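Local coordinates for protein M32 carboxypeptidase (Pyrococcus furiosus, PDB 1KA2) that removes amino acids one after another from the C-terminal ends of peptides, with broad specificity, as a metal-dependent, homodimeric carboxypeptidase, at residues D382-W387 with R400-G405; N68-A73 with G85-L90; L30-E35 with R250-Y255; G426-A431 with E483-E488; K143-Y148 with D157-L162. All coordinates share one frame; numbering follows the deposited sequence.

Overall arrangement
Read from the N terminus, interaction 3 opens first: residues 30-35, near the end of helix 8-36, pair with 250-255 on strand 248-253, more than two hundred residues later. Within that long loop lie two short-range closures. Interaction 2 joins the consecutive helices 64-74 and 81-99, and interaction 5 joins helices 132-149 and 155-163. Interaction 1 follows, folding the loop after helix 383-395 back on that helix, and interaction 4 sets the loop before the C-terminal helix 488-498 against helix 421-440. None of the five cross. Their centres lie 23 to 45 Å apart and no two touch; interactions 3 and 4 flank the chain's centre from opposite sides.

Interaction 1 (D382-W387 with R400-G405); sequences DLPEMW and RKYSEG
Trp387 turns its indole obliquely across the backbone of Gly405, while Pro384 meets the rim of the Tyr402 ring. With CG anti to the backbone N (chi1 179°), the indole reaches away from helix 383-395 far enough to bring NE1 within 3.4 Å of Gly405 C, which lies above the ring plane toward its rim. In that plane Trp387 NE1 donates to a water at 3.0 Å, and the water donates to Glu404 O at 3.1 Å, tying the helix to the returning loop. Pro384 CB approaches Tyr402 CE2 at 3.8 Å, near the ring plane, so this is an edge contact and not a stack. The loop is braced internally by the salt bridge of Arg400 NH2 with Glu404 OE2, 2.9 Å. An alanine in place of Trp387 would probably leave a gap beside Gly405 and the water without its N-H donor. Gly405 begins the predicted GXXQDXHW motif; on the helical side, Leu365, Arg366 and Leu369 of helix 359-375 also touch Trp387, and Phe128 touches Pro384.

Interaction 2 (N68-A73 with G85-L90); sequences NLVEKA and GIVRVL
Val70 and Val87 share one rotamer, each with CG1 opposite the backbone N (chi1 172° and -179°), and this sets their branches between two consecutive helices, 64-74 and 81-99, of the largely helical M32 carboxypeptidase fold. The pair forms a splayed helix-loop-helix unit: the short segments run at 128° to each other and their axes approach to 9.8 Å. Val70 and Val87 mark the register, with CA atoms 6.2 Å apart. The contact is apolar throughout. Val87 CG1 lies 4.3 Å from Val70 CG1 and reaches the backbone as well, 4.1 Å from Val70 O. The second branch of Val70 serves another neighbour: CG2 meets Leu90 CB at 4.2 Å, the two side chains crossing at about a right angle. Only 184 Å² are buried between the segments, yet all four touching residues are buried; helix 8-36 packs on two of them, Thr9 on Ala73 and Ile13 on Leu90. Phe66, one turn before Val70, also touches Leu90. The same torsion that places CG1 of Val87 directs its other branch to Ala73, Val87 CG2 lying 3.9 Å from Ala73 CB.

Interaction 3 (L30-E35 with R250-Y255); sequences LGWDLE and RITTRY
Arg250 NH1 is gripped from two sides of the dimer: within its own chain it lies over one face of Trp32, 3.3 Å from CZ3, and Asp33 OD2 of the second subunit gives it a salt bridge. The guanidinium stands on edge, its plane 88° from that of the indole. Arg250 CZ lies 4.6 Å from the centroid of the Trp32 six-membered ring and 10° off its normal, a cation-pi contact. Because the arginine chain is extended from CG to NE, Arg250 CD comes over the Trp32 five-membered ring, 4.2 Å from its centroid, adding a CH-pi contact. Trp32 NE1 donates to a water at 2.7 Å, which donates to Ile251 O at 3.1 Å and joins helix to strand. A leucine in place of Trp32 would probably deprive the guanidinium of its aromatic platform and the water of its donor. Arg250 and Thr252 belong to the predicted DXRXT motif. With NE also salt-bridged to Asp248, the buried positive charge is probably balanced from both subunits, and the intersubunit bridge is repeated in the other direction, so the contact lies at the dimer interface.

Interaction 4 (G426-A431 with E483-E488); sequences GTLLSA and EDMDAE
This is an apolar contact between Leu428 and Leu429 on helix 421-440 and Met485 and Ala487 in the loop that leads into the C-terminal helix 488-498. Met485 extends with CG anti to the backbone N (chi1 176°), crosses Leu429 at about a right angle, and then bends at chi3 (95°), which brings CE to Leu428 CD1 at 4.0 Å. The same methyl, Leu428 CD1, packs on Ala487 CB at 3.9 Å. Leu429 CD1 is modelled only 3.0 Å from Met485 SD and 3.3 Å from Met485 CG, tighter than usual, so the exact fit there is doubtful. A water lies between Asp486 O, at 2.9 Å, and Leu428 O, at 3.1 Å. Asp486 OD1 accepts a weak capping bond from Glu488 N at 3.4 Å. Leu429 also touches Ile297 and Ser300, and its side chain is about 7 Å from that of the metal ligand Glu299. The chemistry divides the labour: hydrophobic groups fill the interface, whereas the loop backbone is fixed by polar bonds, with Gln432 bonding to Asp484 O and Asp486 N.

Interaction 5 (K143-Y148 with D157-L162); sequences KRAAEY and DALLDL
Ala146 and Ala158 are the pair with the nearest CA atoms, 5.1 Å apart. The short helical segments cross at 81°, close to perpendicular, with their axes 8.6 Å apart, consistent with the small alanines at the crossing, where bulkier side chains would probably be hard to fit. Among the contacts of side chain with backbone, the methyl of Ala158 is the tightest, its CB lying 3.7 Å from Ala146 O. Leu159 adds a looser one, its CD2 being 4.3 Å from Ala146 N. Among side-chain pairs, Ala146 CB and Ala158 CB meet at 4.1 Å, a methyl-to-methyl contact, and Leu159 CD2 lies 4.3 Å from Ala145 CB. Leu159 leaves its helix obliquely to the partner, but chi1 of -58° and chi2 of 178° swing its branched end across, so that CD2 reaches the methyl of Ala145 and the backbone N of Ala146. The interface is thus purely van der Waals in character, and all four touching residues are buried. Polar bonds around it run to other parts of the chain: Asp157 OD2 accepts from Glu154 N, and Asp161 is salt-bridged to both Arg92 and Arg168. The two consecutive helices, 132-149 and 155-163, meet here beside helix 359-375, whose Val374 touches Leu159, while Phe100, in the loop before helix 102-124, touches Ala145.

Interaction 1 (D382-W387 with R400-G405)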
# COMPACT_ATOMS: atom_id res chain seq x y z
N ASP A 382 36.29 -22.75 -2.83
CA ASP A 382 37.23 -22.33 -3.86
C ASP A 382 36.80 -21.13 -4.69
O ASP A 382 37.56 -20.64 -5.53
CB ASP A 382 37.55 -23.51 -4.78
CG ASP A 382 38.47 -24.52 -4.13
OD1 ASP A 382 39.67 -24.49 -4.44
OD2 ASP A 382 37.99 -25.32 -3.30
N LEU A 383 35.57 -20.67 -4.48
CA LEU A 383 35.04 -19.55 -5.24
C LEU A 383 35.75 -18.21 -4.96
O LEU A 383 36.11 -17.48 -5.89
CB LEU A 383 33.53 -19.42 -4.99
CG LEU A 383 32.71 -20.56 -5.61
CD1 LEU A 383 31.24 -20.41 -5.26
CD2 LEU A 383 32.91 -20.58 -7.13
N PRO A 384 35.97 -17.88 -3.67
CA PRO A 384 36.64 -16.62 -3.34
C PRO A 384 37.91 -16.34 -4.14
O PRO A 384 38.07 -15.24 -4.68
CB PRO A 384 36.90 -16.77 -1.84
CG PRO A 384 35.68 -17.52 -1.39
CD PRO A 384 35.57 -18.60 -2.45
N GLU A 385 38.81 -17.32 -4.24
CA GLU A 385 40.03 -17.12 -5.01
C GLU A 385 39.76 -16.96 -6.50
O GLU A 385 40.36 -16.11 -7.14
CB GLU A 385 41.03 -18.27 -4.77
CG GLU A 385 41.89 -18.05 -3.55
CD GLU A 385 42.76 -16.81 -3.68
OE1 GLU A 385 43.12 -16.21 -2.65
OE2 GLU A 385 43.09 -16.45 -4.83
N MET A 386 38.86 -17.77 -7.05
CA MET A 386 38.53 -17.65 -8.47
C MET A 386 37.99 -16.25 -8.75
O MET A 386 38.28 -15.65 -9.78
CB MET A 386 37.47 -18.67 -8.87
CG MET A 386 37.97 -20.09 -8.90
SD MET A 386 36.64 -21.18 -9.34
CE MET A 386 36.31 -21.94 -7.78
N TRP A 387 37.17 -15.76 -7.82
CA TRP A 387 36.59 -14.43 -7.94
C TRP A 387 37.72 -13.40 -7.89
O TRP A 387 37.78 -12.49 -8.71
CB TRP A 387 35.62 -14.20 -6.78
CG TRP A 387 34.95 -12.87 -6.76
CD1 TRP A 387 35.54 -11.66 -6.55
CD2 TRP A 387 33.56 -12.62 -6.93
NE1 TRP A 387 34.59 -10.66 -6.57
CE2 TRP A 387 33.36 -11.22 -6.80
CE3 TRP A 387 32.45 -13.43 -7.17
CZ2 TRP A 387 32.10 -10.63 -6.91
CZ3 TRP A 387 31.20 -12.84 -7.28
CH2 TRP A 387 31.04 -11.46 -7.15
N ARG A 400 40.62 -7.29 -0.94
CA ARG A 400 41.43 -7.58 0.23
C ARG A 400 40.58 -8.20 1.33
O ARG A 400 41.10 -8.77 2.28
CB ARG A 400 42.07 -6.29 0.73
CG ARG A 400 42.93 -5.62 -0.32
CD ARG A 400 43.11 -4.16 -0.01
NE ARG A 400 41.82 -3.48 0.06
CZ ARG A 400 41.66 -2.26 0.55
NH1 ARG A 400 42.72 -1.60 1.00
NH2 ARG A 400 40.45 -1.72 0.59
N LYS A 401 39.27 -8.09 1.18
CA LYS A 401 38.34 -8.64 2.14
C LYS A 401 37.10 -9.17 1.42
O LYS A 401 36.75 -8.70 0.34
CB LYS A 401 37.97 -7.59 3.19
CG LYS A 401 37.67 -6.21 2.64
CD LYS A 401 37.17 -5.31 3.76
CE LYS A 401 36.85 -3.92 3.28
NZ LYS A 401 36.33 -3.09 4.39
N TYR A 402 36.44 -10.16 2.02
CA TYR A 402 35.27 -10.77 1.41
C TYR A 402 34.16 -9.81 1.01
O TYR A 402 33.51 -10.01 -0.01
CB TYR A 402 34.73 -11.88 2.33
CG TYR A 402 35.68 -13.05 2.48
CD1 TYR A 402 36.13 -13.46 3.74
CD2 TYR A 402 36.13 -13.76 1.36
CE1 TYR A 402 37.00 -14.55 3.88
CE2 TYR A 402 37.01 -14.85 1.49
CZ TYR A 402 37.44 -15.24 2.75
OH TYR A 402 38.29 -16.33 2.89
N SER A 403 33.95 -8.75 1.79
CA SER A 403 32.89 -7.78 1.50
C SER A 403 33.13 -6.96 0.22
O SER A 403 32.18 -6.51 -0.41
CB SER A 403 32.68 -6.83 2.69
OG SER A 403 33.88 -6.21 3.09
N GLU A 404 34.40 -6.77 -0.14
CA GLU A 404 34.73 -6.05 -1.36
C GLU A 404 34.67 -7.02 -2.52
O GLU A 404 34.68 -6.61 -3.68
CB GLU A 404 36.16 -5.51 -1.32
CG GLU A 404 36.47 -4.64 -0.16
CD GLU A 404 37.84 -4.04 -0.30
OE1 GLU A 404 38.81 -4.82 -0.42
OE2 GLU A 404 37.93 -2.80 -0.29
N GLY A 405 34.61 -8.31 -2.21
CA GLY A 405 34.57 -9.30 -3.27
C GLY A 405 33.31 -10.13 -3.44
O GLY A 405 32.22 -9.61 -3.58
O HOH W 1 35.10 -7.74 -6.59

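Interaction 2 (N68-A73 with G85-L90)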
# COMPACT_ATOMS: atom_id res chain seq x y z
N ASN A 68 -6.35 -26.07 -18.43
CA ASN A 68 -7.11 -26.67 -19.54
C ASN A 68 -7.41 -25.62 -20.62
O ASN A 68 -7.26 -25.89 -21.81
CB ASN A 68 -8.44 -27.28 -19.05
CG ASN A 68 -8.25 -28.59 -18.27
OD1 ASN A 68 -7.29 -29.33 -18.49
ND2 ASN A 68 -9.20 -28.88 -17.38
N LEU A 69 -7.83 -24.43 -20.20
CA LEU A 69 -8.15 -23.35 -21.12
C LEU A 69 -6.95 -22.93 -21.97
O LEU A 69 -7.08 -22.75 -23.18
CB LEU A 69 -8.68 -22.14 -20.35
CG LEU A 69 -10.13 -22.22 -19.86
CD1 LEU A 69 -10.53 -20.92 -19.19
CD2 LEU A 69 -11.04 -22.50 -21.05
N VAL A 70 -5.80 -22.79 -21.33
CA VAL A 70 -4.57 -22.40 -22.03
C VAL A 70 -4.18 -23.47 -23.04
O VAL A 70 -3.78 -23.15 -24.17
CB VAL A 70 -3.40 -22.18 -21.03
CG1 VAL A 70 -2.09 -21.97 -21.79
CG2 VAL A 70 -3.69 -20.98 -20.14
N GLU A 71 -4.29 -24.73 -22.65
CA GLU A 71 -3.95 -25.81 -23.56
C GLU A 71 -4.89 -25.76 -24.76
O GLU A 71 -4.45 -25.81 -25.91
CB GLU A 71 -4.09 -27.17 -22.86
CG GLU A 71 -2.76 -27.74 -22.38
CD GLU A 71 -1.77 -27.91 -23.52
OE1 GLU A 71 -2.11 -28.61 -24.49
OE2 GLU A 71 -0.66 -27.35 -23.43
N LYS A 72 -6.18 -25.64 -24.47
CA LYS A 72 -7.20 -25.56 -25.51
C LYS A 72 -6.92 -24.44 -26.51
O LYS A 72 -6.86 -24.67 -27.72
CB LYS A 72 -8.57 -25.35 -24.88
CG LYS A 72 -9.73 -25.31 -25.87
CD LYS A 72 -11.03 -24.97 -25.17
CE LYS A 72 -12.21 -24.99 -26.14
NZ LYS A 72 -12.44 -26.36 -26.69
N ALA A 73 -6.74 -23.22 -26.00
CA ALA A 73 -6.48 -22.07 -26.85
C ALA A 73 -5.20 -22.27 -27.66
O ALA A 73 -5.10 -21.84 -28.81
CB ALA A 73 -6.36 -20.81 -26.01
N GLY A 85 -0.24 -13.88 -27.99
CA GLY A 85 0.71 -13.44 -26.98
C GLY A 85 0.26 -13.89 -25.62
O GLY A 85 1.07 -14.27 -24.77
N ILE A 86 -1.05 -13.86 -25.41
CA ILE A 86 -1.64 -14.27 -24.15
C ILE A 86 -1.22 -15.70 -23.83
O ILE A 86 -0.74 -15.99 -22.73
CB ILE A 86 -3.18 -14.21 -24.21
CG1 ILE A 86 -3.63 -12.78 -24.49
CG2 ILE A 86 -3.78 -14.68 -22.89
CD1 ILE A 86 -5.11 -12.65 -24.68
N VAL A 87 -1.41 -16.58 -24.82
CA VAL A 87 -1.07 -17.98 -24.67
C VAL A 87 0.43 -18.23 -24.49
O VAL A 87 0.83 -18.95 -23.58
CB VAL A 87 -1.57 -18.80 -25.88
CG1 VAL A 87 -1.23 -20.28 -25.70
CG2 VAL A 87 -3.08 -18.61 -26.05
N ARG A 88 1.26 -17.63 -25.33
CA ARG A 88 2.70 -17.83 -25.21
C ARG A 88 3.14 -17.50 -23.79
O ARG A 88 3.79 -18.31 -23.12
CB ARG A 88 3.49 -16.95 -26.18
CG ARG A 88 4.95 -17.37 -26.33
CD ARG A 88 5.83 -16.32 -27.01
NE ARG A 88 6.41 -15.36 -26.07
CZ ARG A 88 5.81 -14.23 -25.67
NH1 ARG A 88 4.61 -13.91 -26.13
NH2 ARG A 88 6.43 -13.42 -24.82
N VAL A 89 2.76 -16.32 -23.33
CA VAL A 89 3.10 -15.85 -21.99
C VAL A 89 2.57 -16.78 -20.90
O VAL A 89 3.32 -17.21 -20.02
CB VAL A 89 2.57 -14.41 -21.76
CG1 VAL A 89 2.72 -14.02 -20.29
CG2 VAL A 89 3.33 -13.44 -22.65
N LEU A 90 1.28 -17.09 -20.95
CA LEU A 90 0.70 -17.95 -19.94
C LEU A 90 1.23 -19.38 -20.02
O LEU A 90 1.35 -20.05 -19.00
CB LEU A 90 -0.84 -17.94 -20.04
CG LEU A 90 -1.49 -16.62 -19.59
CD1 LEU A 90 -2.99 -16.71 -19.78
CD2 LEU A 90 -1.16 -16.35 -18.13

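Interaction 3 (L30-E35 with R250-Y255)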
# COMPACT_ATOMS: atom_id res chain seq x y z
N LEU A 30 1.98 -4.16 -1.61
CA LEU A 30 2.56 -4.67 -0.37
C LEU A 30 4.06 -4.45 -0.32
O LEU A 30 4.59 -3.94 0.67
CB LEU A 30 2.25 -6.16 -0.24
CG LEU A 30 1.10 -6.56 0.68
CD1 LEU A 30 0.05 -5.49 0.70
CD2 LEU A 30 0.53 -7.90 0.23
N GLY A 31 4.76 -4.85 -1.39
CA GLY A 31 6.20 -4.70 -1.45
C GLY A 31 6.62 -3.25 -1.44
O GLY A 31 7.53 -2.86 -0.71
N TRP A 32 5.95 -2.44 -2.25
CA TRP A 32 6.27 -1.02 -2.30
C TRP A 32 6.10 -0.41 -0.92
O TRP A 32 6.98 0.29 -0.41
CB TRP A 32 5.35 -0.30 -3.30
CG TRP A 32 5.54 1.19 -3.37
CD1 TRP A 32 6.49 1.86 -4.07
CD2 TRP A 32 4.77 2.18 -2.68
NE1 TRP A 32 6.37 3.22 -3.87
CE2 TRP A 32 5.31 3.44 -3.01
CE3 TRP A 32 3.67 2.13 -1.80
CZ2 TRP A 32 4.80 4.64 -2.51
CZ3 TRP A 32 3.15 3.33 -1.30
CH2 TRP A 32 3.72 4.57 -1.65
N ASP A 33 4.95 -0.66 -0.30
CA ASP A 33 4.67 -0.08 1.00
C ASP A 33 5.66 -0.58 2.05
O ASP A 33 6.11 0.18 2.91
CB ASP A 33 3.23 -0.41 1.44
CG ASP A 33 2.94 0.03 2.85
OD1 ASP A 33 3.03 -0.80 3.77
OD2 ASP A 33 2.65 1.23 3.03
N LEU A 34 6.02 -1.85 1.96
CA LEU A 34 7.00 -2.40 2.89
C LEU A 34 8.27 -1.55 2.86
O LEU A 34 8.80 -1.19 3.91
CB LEU A 34 7.28 -3.87 2.56
CG LEU A 34 8.58 -4.58 2.95
CD1 LEU A 34 9.20 -4.02 4.20
CD2 LEU A 34 8.27 -6.06 3.12
N GLU A 35 8.74 -1.20 1.66
CA GLU A 35 9.96 -0.40 1.48
C GLU A 35 9.83 1.08 1.80
O GLU A 35 10.74 1.69 2.35
CB GLU A 35 10.48 -0.48 0.03
CG GLU A 35 11.02 -1.82 -0.45
CD GLU A 35 12.19 -2.33 0.38
OE1 GLU A 35 13.09 -1.55 0.75
OE2 GLU A 35 12.20 -3.54 0.65
N ARG A 250 5.25 3.65 -9.88
CA ARG A 250 6.02 4.37 -8.88
C ARG A 250 7.50 4.03 -8.82
O ARG A 250 7.90 2.88 -9.00
CB ARG A 250 5.37 4.13 -7.52
CG ARG A 250 3.87 4.34 -7.56
CD ARG A 250 3.20 4.25 -6.19
NE ARG A 250 1.75 4.25 -6.31
CZ ARG A 250 0.91 4.12 -5.30
NH1 ARG A 250 1.36 3.97 -4.05
NH2 ARG A 250 -0.40 4.15 -5.53
N ILE A 251 8.31 5.05 -8.56
CA ILE A 251 9.76 4.88 -8.45
C ILE A 251 10.23 5.52 -7.15
O ILE A 251 9.56 6.39 -6.58
CB ILE A 251 10.54 5.56 -9.62
CG1 ILE A 251 10.50 7.08 -9.49
CG2 ILE A 251 9.96 5.14 -10.97
CD1 ILE A 251 11.33 7.81 -10.52
N THR A 252 11.39 5.09 -6.67
CA THR A 252 11.96 5.66 -5.47
C THR A 252 13.43 5.92 -5.74
O THR A 252 14.00 5.42 -6.71
CB THR A 252 11.86 4.71 -4.26
OG1 THR A 252 12.71 3.57 -4.48
CG2 THR A 252 10.44 4.22 -4.08
N THR A 253 14.05 6.72 -4.89
CA THR A 253 15.47 6.99 -5.01
C THR A 253 15.90 7.09 -3.57
O THR A 253 15.13 6.78 -2.67
CB THR A 253 15.76 8.34 -5.70
OG1 THR A 253 17.17 8.47 -5.89
CG2 THR A 253 15.25 9.50 -4.85
N ARG A 254 17.14 7.49 -3.35
CA ARG A 254 17.60 7.65 -2.00
C ARG A 254 18.53 8.83 -2.02
O ARG A 254 19.08 9.18 -3.06
CB ARG A 254 18.33 6.41 -1.48
CG ARG A 254 19.63 6.11 -2.16
CD ARG A 254 20.33 5.00 -1.43
NE ARG A 254 21.39 4.41 -2.25
CZ ARG A 254 21.56 3.11 -2.42
NH1 ARG A 254 20.74 2.24 -1.83
NH2 ARG A 254 22.55 2.66 -3.19
N TYR A 255 18.68 9.46 -0.86
CA TYR A 255 19.54 10.61 -0.73
C TYR A 255 20.65 10.28 0.27
O TYR A 255 20.45 10.40 1.47
CB TYR A 255 18.72 11.81 -0.26
CG TYR A 255 17.62 12.19 -1.24
CD1 TYR A 255 16.30 11.79 -1.05
CD2 TYR A 255 17.91 12.94 -2.38
CE1 TYR A 255 15.30 12.13 -1.96
CE2 TYR A 255 16.91 13.28 -3.30
CZ TYR A 255 15.61 12.87 -3.08
OH TYR A 255 14.63 13.22 -3.99
O HOH W 2 6.98 5.48 -5.18

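Interaction 4 (G426-A431 with E483-E488)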
# COMPACT_ATOMS: atom_id res chain seq x y z
N GLY A 426 21.19 -5.09 -20.84
CA GLY A 426 20.60 -3.77 -20.81
C GLY A 426 21.58 -2.68 -21.20
O GLY A 426 21.25 -1.79 -21.98
N THR A 427 22.79 -2.74 -20.65
CA THR A 427 23.81 -1.72 -20.98
C THR A 427 24.06 -1.78 -22.50
O THR A 427 24.00 -0.77 -23.19
CB THR A 427 25.16 -1.99 -20.27
OG1 THR A 427 25.75 -3.18 -20.80
CG2 THR A 427 24.95 -2.17 -18.76
N LEU A 428 24.33 -2.99 -23.00
CA LEU A 428 24.59 -3.18 -24.42
C LEU A 428 23.43 -2.66 -25.26
O LEU A 428 23.61 -1.80 -26.13
CB LEU A 428 24.81 -4.66 -24.74
CG LEU A 428 25.91 -5.40 -23.97
CD1 LEU A 428 26.24 -6.69 -24.70
CD2 LEU A 428 27.16 -4.54 -23.82
N LEU A 429 22.24 -3.18 -25.00
CA LEU A 429 21.07 -2.75 -25.73
C LEU A 429 20.82 -1.24 -25.70
O LEU A 429 20.23 -0.70 -26.64
CB LEU A 429 19.82 -3.46 -25.19
CG LEU A 429 19.48 -4.80 -25.83
CD1 LEU A 429 20.60 -5.77 -25.54
CD2 LEU A 429 18.16 -5.31 -25.28
N SER A 430 21.24 -0.55 -24.64
CA SER A 430 21.01 0.90 -24.54
C SER A 430 21.82 1.64 -25.60
O SER A 430 21.40 2.69 -26.11
CB SER A 430 21.35 1.46 -23.15
OG SER A 430 22.75 1.51 -22.91
N ALA A 431 22.98 1.08 -25.92
CA ALA A 431 23.88 1.65 -26.92
C ALA A 431 23.26 1.45 -28.31
O ALA A 431 23.11 2.39 -29.07
CB ALA A 431 25.24 0.97 -26.86
N GLU A 483 17.14 -6.23 -36.25
CA GLU A 483 18.31 -7.04 -35.93
C GLU A 483 18.27 -7.58 -34.51
O GLU A 483 17.30 -7.39 -33.78
CB GLU A 483 19.60 -6.25 -36.16
CG GLU A 483 19.57 -4.81 -35.66
CD GLU A 483 20.90 -4.10 -35.83
OE1 GLU A 483 21.51 -4.20 -36.91
OE2 GLU A 483 21.34 -3.41 -34.88
N ASP A 484 19.34 -8.27 -34.15
CA ASP A 484 19.48 -8.86 -32.83
C ASP A 484 20.49 -8.05 -32.03
O ASP A 484 21.16 -7.16 -32.58
CB ASP A 484 19.97 -10.31 -32.96
CG ASP A 484 18.97 -11.19 -33.66
OD1 ASP A 484 18.07 -11.73 -32.99
OD2 ASP A 484 19.07 -11.35 -34.90
N MET A 485 20.60 -8.34 -30.74
CA MET A 485 21.55 -7.64 -29.90
C MET A 485 22.94 -7.83 -30.49
O MET A 485 23.26 -8.90 -31.01
CB MET A 485 21.50 -8.19 -28.47
CG MET A 485 22.53 -7.57 -27.53
SD MET A 485 22.43 -8.18 -25.84
CE MET A 485 23.64 -9.48 -25.85
N ASP A 486 23.76 -6.79 -30.43
CA ASP A 486 25.13 -6.84 -30.92
C ASP A 486 26.00 -5.94 -30.07
O ASP A 486 25.92 -4.71 -30.14
CB ASP A 486 25.21 -6.41 -32.39
CG ASP A 486 26.64 -6.20 -32.86
OD1 ASP A 486 27.50 -7.08 -32.60
OD2 ASP A 486 26.91 -5.17 -33.49
N ALA A 487 26.83 -6.57 -29.25
CA ALA A 487 27.72 -5.85 -28.35
C ALA A 487 28.51 -4.73 -29.01
O ALA A 487 28.89 -3.77 -28.35
CB ALA A 487 28.67 -6.83 -27.69
N GLU A 488 28.77 -4.86 -30.31
CA GLU A 488 29.54 -3.86 -31.05
C GLU A 488 29.14 -2.41 -30.83
O GLU A 488 30.01 -1.53 -30.77
CB GLU A 488 29.50 -4.17 -32.56
CG GLU A 488 30.34 -5.36 -32.99
CD GLU A 488 31.81 -5.18 -32.65
OE1 GLU A 488 32.31 -4.04 -32.79
OE2 GLU A 488 32.46 -6.18 -32.26
O HOH W 3 25.89 -2.89 -27.91

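Interaction 5 (K143-Y148 with D157-L162)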
# COMPACT_ATOMS: atom_id res chain seq x y z
N LYS A 143 21.49 -26.46 -9.70
CA LYS A 143 21.66 -27.57 -10.63
C LYS A 143 20.35 -28.35 -10.71
O LYS A 143 19.86 -28.63 -11.81
CB LYS A 143 22.79 -28.49 -10.18
CG LYS A 143 24.19 -27.90 -10.31
CD LYS A 143 25.14 -28.52 -9.30
CE LYS A 143 26.27 -29.30 -9.95
NZ LYS A 143 27.16 -28.42 -10.75
N ARG A 144 19.77 -28.69 -9.56
CA ARG A 144 18.51 -29.42 -9.56
C ARG A 144 17.51 -28.63 -10.42
O ARG A 144 16.87 -29.19 -11.30
CB ARG A 144 17.92 -29.56 -8.14
CG ARG A 144 18.81 -30.25 -7.11
CD ARG A 144 18.32 -31.64 -6.75
NE ARG A 144 16.93 -31.70 -6.29
CZ ARG A 144 16.47 -31.24 -5.12
NH1 ARG A 144 17.30 -30.66 -4.26
NH2 ARG A 144 15.19 -31.39 -4.80
N ALA A 145 17.40 -27.33 -10.15
CA ALA A 145 16.46 -26.46 -10.87
C ALA A 145 16.65 -26.52 -12.37
O ALA A 145 15.68 -26.53 -13.13
CB ALA A 145 16.60 -25.02 -10.38
N ALA A 146 17.91 -26.57 -12.80
CA ALA A 146 18.21 -26.65 -14.21
C ALA A 146 17.63 -27.95 -14.77
O ALA A 146 17.06 -27.96 -15.87
CB ALA A 146 19.72 -26.59 -14.44
N GLU A 147 17.76 -29.03 -14.01
CA GLU A 147 17.24 -30.33 -14.44
C GLU A 147 15.71 -30.34 -14.45
O GLU A 147 15.09 -30.95 -15.31
CB GLU A 147 17.76 -31.46 -13.54
CG GLU A 147 19.29 -31.59 -13.53
CD GLU A 147 19.85 -31.85 -14.92
OE1 GLU A 147 21.02 -31.51 -15.16
OE2 GLU A 147 19.12 -32.41 -15.76
N TYR A 148 15.09 -29.65 -13.48
CA TYR A 148 13.63 -29.59 -13.43
C TYR A 148 13.08 -28.79 -14.60
O TYR A 148 12.05 -29.14 -15.17
CB TYR A 148 13.17 -28.97 -12.11
CG TYR A 148 13.21 -29.91 -10.92
CD1 TYR A 148 13.79 -29.52 -9.72
CD2 TYR A 148 12.64 -31.18 -11.00
CE1 TYR A 148 13.81 -30.37 -8.60
CE2 TYR A 148 12.64 -32.04 -9.89
CZ TYR A 148 13.23 -31.63 -8.70
OH TYR A 148 13.24 -32.46 -7.61
N ASP A 157 21.75 -22.96 -19.29
CA ASP A 157 20.82 -22.34 -20.23
C ASP A 157 19.46 -22.23 -19.57
O ASP A 157 18.72 -21.28 -19.81
CB ASP A 157 20.65 -23.18 -21.51
CG ASP A 157 21.92 -23.29 -22.31
OD1 ASP A 157 22.60 -22.27 -22.52
OD2 ASP A 157 22.23 -24.41 -22.76
N ALA A 158 19.13 -23.23 -18.75
CA ALA A 158 17.86 -23.28 -18.04
C ALA A 158 17.70 -22.17 -17.00
O ALA A 158 16.61 -21.66 -16.80
CB ALA A 158 17.69 -24.65 -17.37
N LEU A 159 18.79 -21.80 -16.34
CA LEU A 159 18.73 -20.74 -15.33
C LEU A 159 18.64 -19.39 -16.04
O LEU A 159 17.87 -18.50 -15.64
CB LEU A 159 19.96 -20.80 -14.43
CG LEU A 159 20.12 -22.14 -13.71
CD1 LEU A 159 21.39 -22.15 -12.87
CD2 LEU A 159 18.90 -22.39 -12.83
N LEU A 160 19.42 -19.26 -17.10
CA LEU A 160 19.46 -18.05 -17.91
C LEU A 160 18.07 -17.78 -18.49
O LEU A 160 17.56 -16.66 -18.43
CB LEU A 160 20.49 -18.25 -19.03
CG LEU A 160 21.59 -17.23 -19.32
CD1 LEU A 160 22.05 -16.53 -18.05
CD2 LEU A 160 22.74 -17.96 -20.01
N ASP A 161 17.46 -18.83 -19.04
CA ASP A 161 16.13 -18.74 -19.65
C ASP A 161 15.07 -18.41 -18.61
O ASP A 161 13.98 -17.94 -18.95
CB ASP A 161 15.74 -20.06 -20.31
CG ASP A 161 14.34 -20.02 -20.91
OD1 ASP A 161 14.18 -19.45 -22.01
OD2 ASP A 161 13.40 -20.54 -20.27
N LEU A 162 15.40 -18.70 -17.35
CA LEU A 162 14.50 -18.44 -16.24
C LEU A 162 14.37 -16.93 -16.03
O LEU A 162 13.29 -16.43 -15.74
CB LEU A 162 15.05 -19.06 -14.95
CG LEU A 162 14.08 -19.53 -13.85
CD1 LEU A 162 14.83 -19.58 -12.51
CD2 LEU A 162 12.89 -18.60 -13.76